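Long-range contacts in glutaryl-CoA dehydrogenase (Mycobacterium smegmatis, PDB 3SF6), which belongs to the acyl-CoA dehydrogenase family of flavoproteins and carries dihydroflavine-adenine dinucleotide in a fold of helical and beta domains: residues H143-F148 with I182-V187; R274-T279 with Y366-H371; V335-L340 with L390-A395. All blocks are in the same frame, centred on the assembly; numbering follows the deposited sequence.

Contact 1. Residues H143-F148 with I182-V187; sequences HRIGCF and ITNGSV. With FDA (dihydroflavine-adenine dinucleotide), chain B.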
loop_
_atom_site.group_PDB
_atom_site.type_symbol
_atom_site.label_atom_id
_atom_site.label_comp_id
_atom_site.label_asym_id
_atom_site.label_seq_id
_atom_site.Cartn_x
_atom_site.Cartn_y
_atom_site.Cartn_z
ATOM N N HIS A 143 -7.651 -35.500 27.369
ATOM C CA HIS A 143 -7.989 -36.890 27.097
ATOM C C HIS A 143 -9.168 -37.078 26.168
ATOM O O HIS A 143 -9.253 -38.126 25.545
ATOM C CB HIS A 143 -8.151 -37.655 28.383
ATOM C CG HIS A 143 -6.842 -37.914 29.031
ATOM N ND1 HIS A 143 -6.235 -36.993 29.852
ATOM C CD2 HIS A 143 -5.954 -38.927 28.862
ATOM C CE1 HIS A 143 -5.065 -37.468 30.237
ATOM N NE2 HIS A 143 -4.870 -38.637 29.646
ATOM N N ARG A 144 -10.020 -36.050 26.007
ATOM C CA ARG A 144 -11.069 -36.048 24.990
ATOM C C ARG A 144 -10.913 -34.757 24.182
ATOM O O ARG A 144 -10.723 -33.667 24.747
ATOM C CB ARG A 144 -12.449 -36.131 25.626
ATOM C CG ARG A 144 -12.727 -37.441 26.358
ATOM C CD ARG A 144 -12.819 -38.624 25.430
ATOM N NE ARG A 144 -13.068 -39.868 26.163
ATOM C CZ ARG A 144 -12.128 -40.777 26.425
ATOM N NH1 ARG A 144 -10.855 -40.578 26.064
ATOM N NH2 ARG A 144 -12.445 -41.902 27.084
ATOM N N ILE A 145 -10.918 -34.908 22.866
ATOM C CA ILE A 145 -10.708 -33.799 21.945
ATOM C C ILE A 145 -12.050 -33.371 21.353
ATOM O O ILE A 145 -12.875 -34.218 20.976
ATOM C CB ILE A 145 -9.715 -34.158 20.844
ATOM C CG1 ILE A 145 -8.334 -34.386 21.438
ATOM C CG2 ILE A 145 -9.702 -33.060 19.761
ATOM C CD1 ILE A 145 -7.281 -34.863 20.396
ATOM N N GLY A 146 -12.274 -32.067 21.308
ATOM C CA GLY A 146 -13.457 -31.501 20.674
ATOM C C GLY A 146 -13.198 -30.837 19.329
ATOM O O GLY A 146 -12.064 -30.489 18.965
ATOM N N CYS A 147 -14.283 -30.624 18.601
ATOM C CA CYS A 147 -14.275 -29.796 17.398
ATOM C C CYS A 147 -15.586 -29.034 17.351
ATOM O O CYS A 147 -16.508 -29.318 18.139
ATOM C CB CYS A 147 -14.057 -30.631 16.133
ATOM S SG CYS A 147 -15.387 -31.780 15.712
ATOM N N PHE A 148 -15.648 -28.059 16.456
ATOM C CA PHE A 148 -16.723 -27.060 16.415
ATOM C C PHE A 148 -17.194 -27.025 14.971
ATOM O O PHE A 148 -16.482 -26.522 14.102
ATOM C CB PHE A 148 -16.152 -25.710 16.873
ATOM C CG PHE A 148 -17.145 -24.573 16.974
ATOM C CD1 PHE A 148 -17.782 -24.303 18.184
ATOM C CD2 PHE A 148 -17.335 -23.699 15.917
ATOM C CE1 PHE A 148 -18.626 -23.207 18.322
ATOM C CE2 PHE A 148 -18.188 -22.579 16.055
ATOM C CZ PHE A 148 -18.817 -22.350 17.252
ATOM N N ILE A 182 -13.209 -28.387 9.302
ATOM C CA ILE A 182 -13.408 -28.477 10.747
ATOM C C ILE A 182 -12.120 -28.944 11.402
ATOM O O ILE A 182 -11.686 -30.097 11.282
ATOM C CB ILE A 182 -14.591 -29.380 11.102
ATOM C CG1 ILE A 182 -15.898 -28.940 10.374
ATOM C CG2 ILE A 182 -14.803 -29.376 12.645
ATOM C CD1 ILE A 182 -16.266 -27.410 10.518
ATOM N N THR A 183 -11.507 -28.021 12.149
ATOM C CA THR A 183 -10.247 -28.287 12.833
ATOM C C THR A 183 -10.462 -29.371 13.926
ATOM O O THR A 183 -11.456 -29.349 14.690
ATOM C CB THR A 183 -9.701 -26.974 13.420
ATOM O OG1 THR A 183 -9.427 -26.057 12.337
ATOM C CG2 THR A 183 -8.404 -27.206 14.253
ATOM N N ASN A 184 -9.502 -30.276 14.015
ATOM C CA ASN A 184 -9.551 -31.421 14.918
ATOM C C ASN A 184 -10.612 -32.473 14.556
ATOM O O ASN A 184 -10.762 -33.457 15.276
ATOM C CB ASN A 184 -9.791 -31.051 16.391
ATOM C CG ASN A 184 -8.757 -30.115 17.007
ATOM O OD1 ASN A 184 -7.693 -29.894 16.485
ATOM N ND2 ASN A 184 -9.115 -29.549 18.179
ATOM N N GLY A 185 -11.350 -32.314 13.455
ATOM C CA GLY A 185 -12.508 -33.181 13.252
ATOM C C GLY A 185 -12.215 -34.672 13.257
ATOM O O GLY A 185 -12.942 -35.433 13.899
ATOM N N SER A 186 -11.143 -35.092 12.585
ATOM C CA SER A 186 -10.805 -36.522 12.438
ATOM C C SER A 186 -10.242 -37.179 13.687
ATOM O O SER A 186 -10.210 -38.418 13.761
ATOM C CB SER A 186 -9.788 -36.725 11.325
ATOM O OG SER A 186 -10.349 -36.329 10.100
ATOM N N VAL A 187 -9.799 -36.359 14.646
ATOM C CA VAL A 187 -9.269 -36.866 15.903
ATOM C C VAL A 187 -10.211 -36.538 17.089
ATOM O O VAL A 187 -9.862 -36.851 18.238
ATOM C CB VAL A 187 -7.858 -36.365 16.224
ATOM C CG1 VAL A 187 -6.824 -36.869 15.155
ATOM C CG2 VAL A 187 -7.788 -34.865 16.340
HETATM P PA FDA B . -16.835 -17.669 1.633
HETATM O O1A FDA B . -17.756 -17.215 2.682
HETATM O O2A FDA B . -17.314 -18.454 0.483
HETATM O O5B FDA B . -16.165 -16.299 1.118
HETATM C C5B FDA B . -15.358 -16.302 -0.079
HETATM C C4B FDA B . -14.755 -14.917 -0.289
HETATM O O4B FDA B . -15.865 -14.013 -0.526
HETATM C C3B FDA B . -14.014 -14.366 0.910
HETATM O O3B FDA B . -12.934 -13.517 0.459
HETATM C C2B FDA B . -15.089 -13.540 1.603
HETATM O O2B FDA B . -14.516 -12.568 2.497
HETATM C C1B FDA B . -15.877 -12.949 0.427
HETATM N N9A FDA B . -17.255 -12.613 0.812
HETATM C C8A FDA B . -18.208 -13.484 1.264
HETATM N N7A FDA B . -19.328 -12.809 1.565
HETATM C C5A FDA B . -19.072 -11.485 1.314
HETATM C C6A FDA B . -19.804 -10.311 1.440
HETATM N N6A FDA B . -21.083 -10.305 1.886
HETATM N N1A FDA B . -19.207 -9.151 1.074
HETATM C C2A FDA B . -17.942 -9.118 0.651
HETATM N N3A FDA B . -17.210 -10.207 0.526
HETATM C C4A FDA B . -17.756 -11.396 0.861
HETATM N N1 FDA B . -14.941 -23.549 10.387
HETATM C C2 FDA B . -15.527 -24.203 11.428
HETATM O O2 FDA B . -16.777 -24.180 11.541
HETATM N N3 FDA B . -14.757 -24.841 12.336
HETATM C C4 FDA B . -13.422 -24.921 12.255
HETATM O O4 FDA B . -12.738 -25.580 13.084
HETATM C C4X FDA B . -12.796 -24.230 11.196
HETATM N N5 FDA B . -11.459 -24.307 11.012
HETATM C C5X FDA B . -10.906 -23.951 9.798
HETATM C C6 FDA B . -9.608 -24.319 9.463
HETATM C C7 FDA B . -9.019 -23.950 8.270
HETATM C C7M FDA B . -7.617 -24.454 7.907
HETATM C C8 FDA B . -9.753 -23.155 7.399
HETATM C C8M FDA B . -9.086 -22.738 6.082
HETATM C C9 FDA B . -11.044 -22.779 7.697
HETATM C C9A FDA B . -11.638 -23.177 8.913
HETATM N N10 FDA B . -12.972 -22.876 9.205
HETATM C C10 FDA B . -13.593 -23.571 10.266
HETATM C "C1'" FDA B . -13.859 -22.372 8.148
HETATM C "C2'" FDA B . -13.741 -20.843 8.093
HETATM O "O2'" FDA B . -14.474 -20.233 9.178
HETATM C "C3'" FDA B . -14.305 -20.366 6.764
HETATM O "O3'" FDA B . -13.348 -20.693 5.758
HETATM C "C4'" FDA B . -14.550 -18.856 6.724
HETATM O "O4'" FDA B . -15.687 -18.504 7.537
HETATM C "C5'" FDA B . -14.764 -18.332 5.303
HETATM O "O5'" FDA B . -15.831 -19.064 4.690
HETATM P P FDA B . -15.592 -19.667 3.234
HETATM O O1P FDA B . -14.254 -20.274 3.178
HETATM O O2P FDA B . -16.766 -20.501 2.894
HETATM O O3P FDA B . -15.536 -18.386 2.259
HETATM O O HOH W 1 -13.274 -27.340 15.066
#

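Contact 2. Residues R274-T279 with Y366-H371; sequences RDCLET and YPVMRH. With EDO (1,2-ethanediol), chain O.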
loop_
_atom_site.group_PDB
_atom_site.type_symbol
_atom_site.label_atom_id
_atom_site.label_comp_id
_atom_site.label_asym_id
_atom_site.label_seq_id
_atom_site.Cartn_x
_atom_site.Cartn_y
_atom_site.Cartn_z
ATOM N N ARG A 274 5.937 -11.917 15.383
ATOM C CA ARG A 274 7.161 -11.768 16.195
ATOM C C ARG A 274 8.271 -12.710 15.775
ATOM O O ARG A 274 9.439 -12.310 15.651
ATOM C CB ARG A 274 6.834 -11.924 17.680
ATOM C CG ARG A 274 8.009 -11.576 18.593
ATOM C CD ARG A 274 7.789 -12.040 19.989
ATOM N NE ARG A 274 7.878 -13.495 20.116
ATOM C CZ ARG A 274 7.424 -14.187 21.143
ATOM N NH1 ARG A 274 6.859 -13.583 22.175
ATOM N NH2 ARG A 274 7.573 -15.515 21.155
ATOM N N ASP A 275 7.929 -13.985 15.616
ATOM C CA ASP A 275 8.905 -14.996 15.253
ATOM C C ASP A 275 9.550 -14.607 13.913
ATOM O O ASP A 275 10.772 -14.687 13.749
ATOM C CB ASP A 275 8.204 -16.362 15.147
ATOM C CG ASP A 275 9.137 -17.505 15.429
ATOM O OD1 ASP A 275 9.805 -17.410 16.524
ATOM O OD2 ASP A 275 9.138 -18.544 14.690
ATOM N N CYS A 276 8.735 -14.147 12.963
ATOM C CA CYS A 276 9.277 -13.714 11.683
ATOM C C CYS A 276 10.148 -12.448 11.807
ATOM O O CYS A 276 11.199 -12.359 11.177
ATOM C CB CYS A 276 8.152 -13.461 10.690
ATOM S SG CYS A 276 7.243 -14.948 10.202
ATOM N N LEU A 277 9.676 -11.472 12.567
ATOM C CA LEU A 277 10.427 -10.224 12.760
ATOM C C LEU A 277 11.771 -10.503 13.435
ATOM O O LEU A 277 12.808 -10.006 12.971
ATOM C CB LEU A 277 9.598 -9.225 13.550
ATOM C CG LEU A 277 10.262 -7.945 13.984
ATOM C CD1 LEU A 277 10.890 -7.213 12.786
ATOM C CD2 LEU A 277 9.221 -7.048 14.675
ATOM N N GLU A 278 11.759 -11.317 14.502
ATOM C CA GLU A 278 12.988 -11.679 15.196
ATOM C C GLU A 278 13.978 -12.394 14.259
ATOM O O GLU A 278 15.185 -12.154 14.322
ATOM C CB GLU A 278 12.687 -12.593 16.385
ATOM C CG GLU A 278 12.012 -11.860 17.523
ATOM C CD GLU A 278 11.651 -12.763 18.721
ATOM O OE1 GLU A 278 11.835 -14.021 18.658
ATOM O OE2 GLU A 278 11.210 -12.161 19.730
ATOM N N THR A 279 13.443 -13.234 13.398
ATOM C CA THR A 279 14.232 -13.957 12.421
ATOM C C THR A 279 14.908 -12.957 11.463
ATOM O O THR A 279 16.128 -13.046 11.217
ATOM C CB THR A 279 13.372 -15.001 11.669
ATOM O OG1 THR A 279 12.926 -16.022 12.585
ATOM C CG2 THR A 279 14.211 -15.639 10.548
ATOM N N TYR A 366 14.363 -21.847 8.064
ATOM C CA TYR A 366 13.801 -20.715 8.792
ATOM C C TYR A 366 12.294 -20.884 8.843
ATOM O O TYR A 366 11.732 -21.552 7.955
ATOM C CB TYR A 366 14.143 -19.396 8.060
ATOM C CG TYR A 366 15.619 -19.071 8.131
ATOM C CD1 TYR A 366 16.157 -18.514 9.260
ATOM C CD2 TYR A 366 16.490 -19.424 7.110
ATOM C CE1 TYR A 366 17.539 -18.245 9.373
ATOM C CE2 TYR A 366 17.884 -19.156 7.223
ATOM C CZ TYR A 366 18.375 -18.542 8.338
ATOM O OH TYR A 366 19.741 -18.293 8.510
ATOM N N PRO A 367 11.622 -20.276 9.860
ATOM C CA PRO A 367 10.195 -20.515 10.076
ATOM C C PRO A 367 9.249 -19.650 9.246
ATOM O O PRO A 367 8.024 -19.786 9.357
ATOM C CB PRO A 367 10.055 -20.211 11.578
ATOM C CG PRO A 367 11.013 -19.115 11.798
ATOM C CD PRO A 367 12.206 -19.518 11.000
ATOM N N VAL A 368 9.805 -18.715 8.463
ATOM C CA VAL A 368 9.022 -17.638 7.865
ATOM C C VAL A 368 7.962 -18.100 6.842
ATOM O O VAL A 368 6.823 -17.636 6.881
ATOM C CB VAL A 368 9.968 -16.544 7.307
ATOM C CG1 VAL A 368 9.178 -15.429 6.624
ATOM C CG2 VAL A 368 10.846 -15.979 8.492
ATOM N N MET A 369 8.344 -19.000 5.923
ATOM C CA MET A 369 7.389 -19.467 4.945
ATOM C C MET A 369 6.268 -20.259 5.623
ATOM O O MET A 369 5.103 -20.156 5.195
ATOM C CB MET A 369 8.039 -20.290 3.821
ATOM C CG MET A 369 8.748 -19.414 2.827
ATOM S SD MET A 369 7.657 -18.357 1.893
ATOM C CE MET A 369 6.473 -19.538 1.094
ATOM N N ARG A 370 6.602 -21.055 6.638
ATOM C CA ARG A 370 5.557 -21.807 7.383
ATOM C C ARG A 370 4.564 -20.825 8.022
ATOM O O ARG A 370 3.350 -20.984 7.897
ATOM C CB ARG A 370 6.213 -22.695 8.435
ATOM C CG ARG A 370 5.209 -23.423 9.319
ATOM C CD ARG A 370 5.839 -24.543 10.115
ATOM N NE ARG A 370 7.062 -24.123 10.788
ATOM C CZ ARG A 370 7.084 -23.409 11.916
ATOM N NH1 ARG A 370 8.250 -23.041 12.442
ATOM N NH2 ARG A 370 5.952 -23.058 12.553
ATOM N N HIS A 371 5.091 -19.825 8.717
ATOM C CA HIS A 371 4.250 -18.791 9.295
ATOM C C HIS A 371 3.387 -18.075 8.250
ATOM O O HIS A 371 2.174 -17.929 8.457
ATOM C CB HIS A 371 5.035 -17.756 10.085
ATOM C CG HIS A 371 5.514 -18.236 11.407
ATOM N ND1 HIS A 371 4.691 -18.808 12.364
ATOM C CD2 HIS A 371 6.753 -18.188 11.944
ATOM C CE1 HIS A 371 5.414 -19.085 13.436
ATOM N NE2 HIS A 371 6.669 -18.712 13.215
HETATM C C1 EDO O . 5.217 -10.481 23.186
HETATM O O1 EDO O . 6.531 -10.914 23.016
HETATM C C2 EDO O . 4.942 -10.303 24.698
HETATM O O2 EDO O . 4.953 -11.553 25.390
#

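Contact 3. Residues V335-L340 with L390-A395; sequences VSLGKL and LIIGQA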
loop_
_atom_site.group_PDB
_atom_site.type_symbol
_atom_site.label_atom_id
_atom_site.label_comp_id
_atom_site.label_asym_id
_atom_site.label_seq_id
_atom_site.Cartn_x
_atom_site.Cartn_y
_atom_site.Cartn_z
ATOM N N VAL A 335 -13.460 -6.584 19.158
ATOM C CA VAL A 335 -12.678 -7.771 18.810
ATOM C C VAL A 335 -12.314 -7.718 17.329
ATOM O O VAL A 335 -11.196 -8.078 16.948
ATOM C CB VAL A 335 -13.443 -9.084 19.113
ATOM C CG1 VAL A 335 -12.676 -10.310 18.607
ATOM C CG2 VAL A 335 -13.739 -9.197 20.615
ATOM N N SER A 336 -13.270 -7.316 16.480
ATOM C CA SER A 336 -13.021 -7.240 15.021
ATOM C C SER A 336 -11.913 -6.272 14.643
ATOM O O SER A 336 -11.223 -6.493 13.663
ATOM C CB SER A 336 -14.328 -6.906 14.252
ATOM O OG SER A 336 -15.208 -8.010 14.277
ATOM N N LEU A 337 -11.784 -5.164 15.359
ATOM C CA LEU A 337 -10.631 -4.274 15.156
ATOM C C LEU A 337 -9.340 -5.067 15.251
ATOM O O LEU A 337 -8.471 -4.972 14.385
ATOM C CB LEU A 337 -10.575 -3.138 16.184
ATOM C CG LEU A 337 -11.687 -2.108 16.113
ATOM C CD1 LEU A 337 -11.634 -1.212 17.390
ATOM C CD2 LEU A 337 -11.481 -1.267 14.866
ATOM N N GLY A 338 -9.202 -5.833 16.330
ATOM C CA GLY A 338 -7.989 -6.610 16.547
ATOM C C GLY A 338 -7.800 -7.716 15.526
ATOM O O GLY A 338 -6.673 -7.972 15.109
ATOM N N LYS A 339 -8.874 -8.433 15.191
ATOM C CA LYS A 339 -8.771 -9.561 14.276
ATOM C C LYS A 339 -8.441 -9.046 12.871
ATOM O O LYS A 339 -7.486 -9.535 12.241
ATOM C CB LYS A 339 -10.072 -10.415 14.307
ATOM C CG LYS A 339 -9.883 -11.884 13.926
ATOM C CD LYS A 339 -9.680 -12.115 12.461
ATOM C CE LYS A 339 -9.728 -13.628 12.107
ATOM N NZ LYS A 339 -9.700 -13.847 10.595
ATOM N N LEU A 340 -9.172 -8.042 12.397
ATOM C CA LEU A 340 -8.896 -7.464 11.093
ATOM C C LEU A 340 -7.454 -6.996 11.033
ATOM O O LEU A 340 -6.718 -7.312 10.107
ATOM C CB LEU A 340 -9.828 -6.307 10.767
ATOM C CG LEU A 340 -9.537 -5.561 9.487
ATOM C CD1 LEU A 340 -9.645 -6.510 8.243
ATOM C CD2 LEU A 340 -10.483 -4.359 9.351
ATOM N N LEU A 390 -16.769 -5.268 7.611
ATOM C CA LEU A 390 -18.200 -5.000 7.610
ATOM C C LEU A 390 -18.787 -4.964 9.032
ATOM O O LEU A 390 -19.718 -4.234 9.300
ATOM C CB LEU A 390 -18.893 -6.024 6.695
ATOM C CG LEU A 390 -18.461 -5.929 5.237
ATOM C CD1 LEU A 390 -18.944 -7.150 4.410
ATOM C CD2 LEU A 390 -18.909 -4.584 4.591
ATOM N N ILE A 391 -18.250 -5.752 9.951
ATOM C CA ILE A 391 -18.661 -5.673 11.348
ATOM C C ILE A 391 -18.291 -4.304 11.928
ATOM O O ILE A 391 -19.133 -3.615 12.578
ATOM C CB ILE A 391 -18.077 -6.836 12.203
ATOM C CG1 ILE A 391 -18.649 -8.175 11.753
ATOM C CG2 ILE A 391 -18.248 -6.546 13.723
ATOM C CD1 ILE A 391 -17.898 -9.400 12.332
ATOM N N ILE A 392 -17.077 -3.853 11.661
ATOM C CA ILE A 392 -16.617 -2.561 12.143
ATOM C C ILE A 392 -17.426 -1.455 11.440
ATOM O O ILE A 392 -17.909 -0.505 12.047
ATOM C CB ILE A 392 -15.106 -2.386 11.875
ATOM C CG1 ILE A 392 -14.259 -3.411 12.645
ATOM C CG2 ILE A 392 -14.659 -0.916 12.146
ATOM C CD1 ILE A 392 -12.886 -3.599 12.040
ATOM N N GLY A 393 -17.609 -1.595 10.135
ATOM C CA GLY A 393 -18.382 -0.631 9.372
ATOM C C GLY A 393 -19.799 -0.430 9.856
ATOM O O GLY A 393 -20.317 0.698 9.947
ATOM N N GLN A 394 -20.456 -1.544 10.155
ATOM C CA GLN A 394 -21.809 -1.471 10.681
ATOM C C GLN A 394 -21.831 -0.780 12.024
ATOM O O GLN A 394 -22.721 0.023 12.304
ATOM C CB GLN A 394 -22.432 -2.877 10.776
ATOM C CG GLN A 394 -23.864 -2.791 11.287
ATOM C CD GLN A 394 -24.664 -4.071 11.093
ATOM O OE1 GLN A 394 -24.108 -5.121 10.931
ATOM N NE2 GLN A 394 -25.994 -3.966 11.209
ATOM N N ALA A 395 -20.854 -1.050 12.866
ATOM C CA ALA A 395 -20.764 -0.383 14.172
ATOM C C ALA A 395 -20.585 1.136 14.001
ATOM O O ALA A 395 -21.190 1.932 14.734
ATOM C CB ALA A 395 -19.600 -0.962 14.973
#

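Contact 1. Residues H143-F148 with I182-V187
F148 O touches I182 CG2 at 3.6 Å, and the two strand ends that meet here, sharing no backbone hydrogen bond, grip the same edge of the ring system of dihydroflavine-adenine dinucleotide. F148 O accepts from flavin N3 at 3.0 Å, T183 N donates to flavin O4 at 2.9 Å, and T183 OG1 accepts from flavin N5 at 3.0 Å. A water accepts from F148 N (2.8 Å) and lies within hydrogen-bonding distance of T183 O and flavin O4. Behind the flavin a type II turn, I182 to G185, reverses the chain. Asparagine tolerates the positive phi (68°) at its third position, and the N184 amide reaches the opposite strand: ND2 donates to G146 O at 3.2 Å (165°), nearly in line with the C=O. C147 is small enough to settle on the turn, its CB 3.2 Å from T183 O; SG, between the backbone N and the carbonyl carbon (chi1 66°), sits beside I182 CG2 and G185 CA. I145 CD1 meets V187 CG2 at the end away from the flavin. Strand 146-149 pairs in parallel with strand 190-197, while strand 172-183 belongs to the four-stranded antiparallel sheet; helices 64-73 and 106-126 pack against the junction, and helix 252-286 reaches F148.

Contact 2. Residues R274-T279 with Y366-H371
The imidazole of H371 meets D275 at its edge: NE2 donates to OD2 at 2.9 Å, with the oxygen in the ring plane and the bond close to straight. The carboxylate stands almost perpendicular to the ring, 87° between planes, and accepts the N-H on the anti side of OD2, tilted out of the carboxylate plane. C276 SG approaches the same ring obliquely, 4.5 Å from the H371 centroid, and also touches H371 CB. The phenol ring of Y366 is likewise met obliquely, by T279 CG2. At the edge of the R274 guanidinium, and in its plane, NH1 donates to O1 of a 1,2-ethanediol, probably from the crystallisation liquor.

D275 suits a helix surface facing a histidine: with CG anti to the backbone N (chi1 -153°), the acid leans toward H371, and its other oxygen, OD1, forms a salt bridge with K50. The two partners probably hold the carboxylate in place and would tend to stabilise its negative charge. P367, just before V368, lays CG against D275 OD2, and the same P367 CG points at T279 OG1, 3.7 Å away. T279 OG1 bonds back to D275 O at 2.8 Å; T279 N donates to that oxygen too, from the opposite face of its plane. T279 CG2, anti to the backbone N while OG1 lies beside it (chi1 -65°), faces Y366 CD1 and V368 CG2.

The contact joins helix 252-286 to helix 368-380 within the helical C-terminal domain; helix 332-357 touches C276, Y366 and V368, and helix 298-327 packs against R274 and L277.

Contact 3. Residues V335-L340 with L390-A395
Segments 335-340 and 390-395 are turns of helices 332-357 and 385-397; the axes of these short pieces approach to 9.3 Å and run roughly antiparallel, at 144° between their N-to-C directions. They form a helix-helix packing contact in the helical C-terminal domain of the acyl-CoA dehydrogenase fold. The backbones come nearest at S336 and I392, whose CA atoms lie 6.6 Å apart; a residue as small as serine suits so close an approach.

I392 supplies the apolar projection, reaching between S336, L337 and L340. Its CG1 is anti to the carbonyl carbon (chi1 -64°) and the chain continues extended, which carries I392 CD1 toward the other helix, 3.7 Å from S336 O. L337 crosses it at about a right angle, with CD2 3.9 Å from I392 CD1. L340 comes in obliquely, its CD2 3.7 Å from I392 CD1, so that one isoleucine methyl serves both leucines. Across the subunit interface, L309 of the third subunit packs on L337 and L340, and A305 of that subunit on I392.

The serine hydroxyl has its polar partner in H388, through a hydrogen bond between OG and ND1, while across the seam S336 OG lies 3.4 Å from the methyl I391 CG2.

How the contacts relate
From the N terminus, contact 1 is the first to close: it bridges the 33 residues between its segments, bringing strand 146-149 beside the end of strand 172-183 at the flavin. It is complete before the C-terminal helices begin. Contact 2 then opens on helix 252-286, but before it closes at 366-371 the chain has passed 335-340, the first segment of contact 3, which closes only at 390-395. Contacts 2 and 3 therefore cross: in the helical C-terminal domain, contact 2 joins 252-286 to 368-380 and contact 3 joins 332-357 to 385-397. No two contacts touch; their centres lie 27 to 28 Å apart, and contacts 1 and 3 occupy opposite sides of the chain's centre.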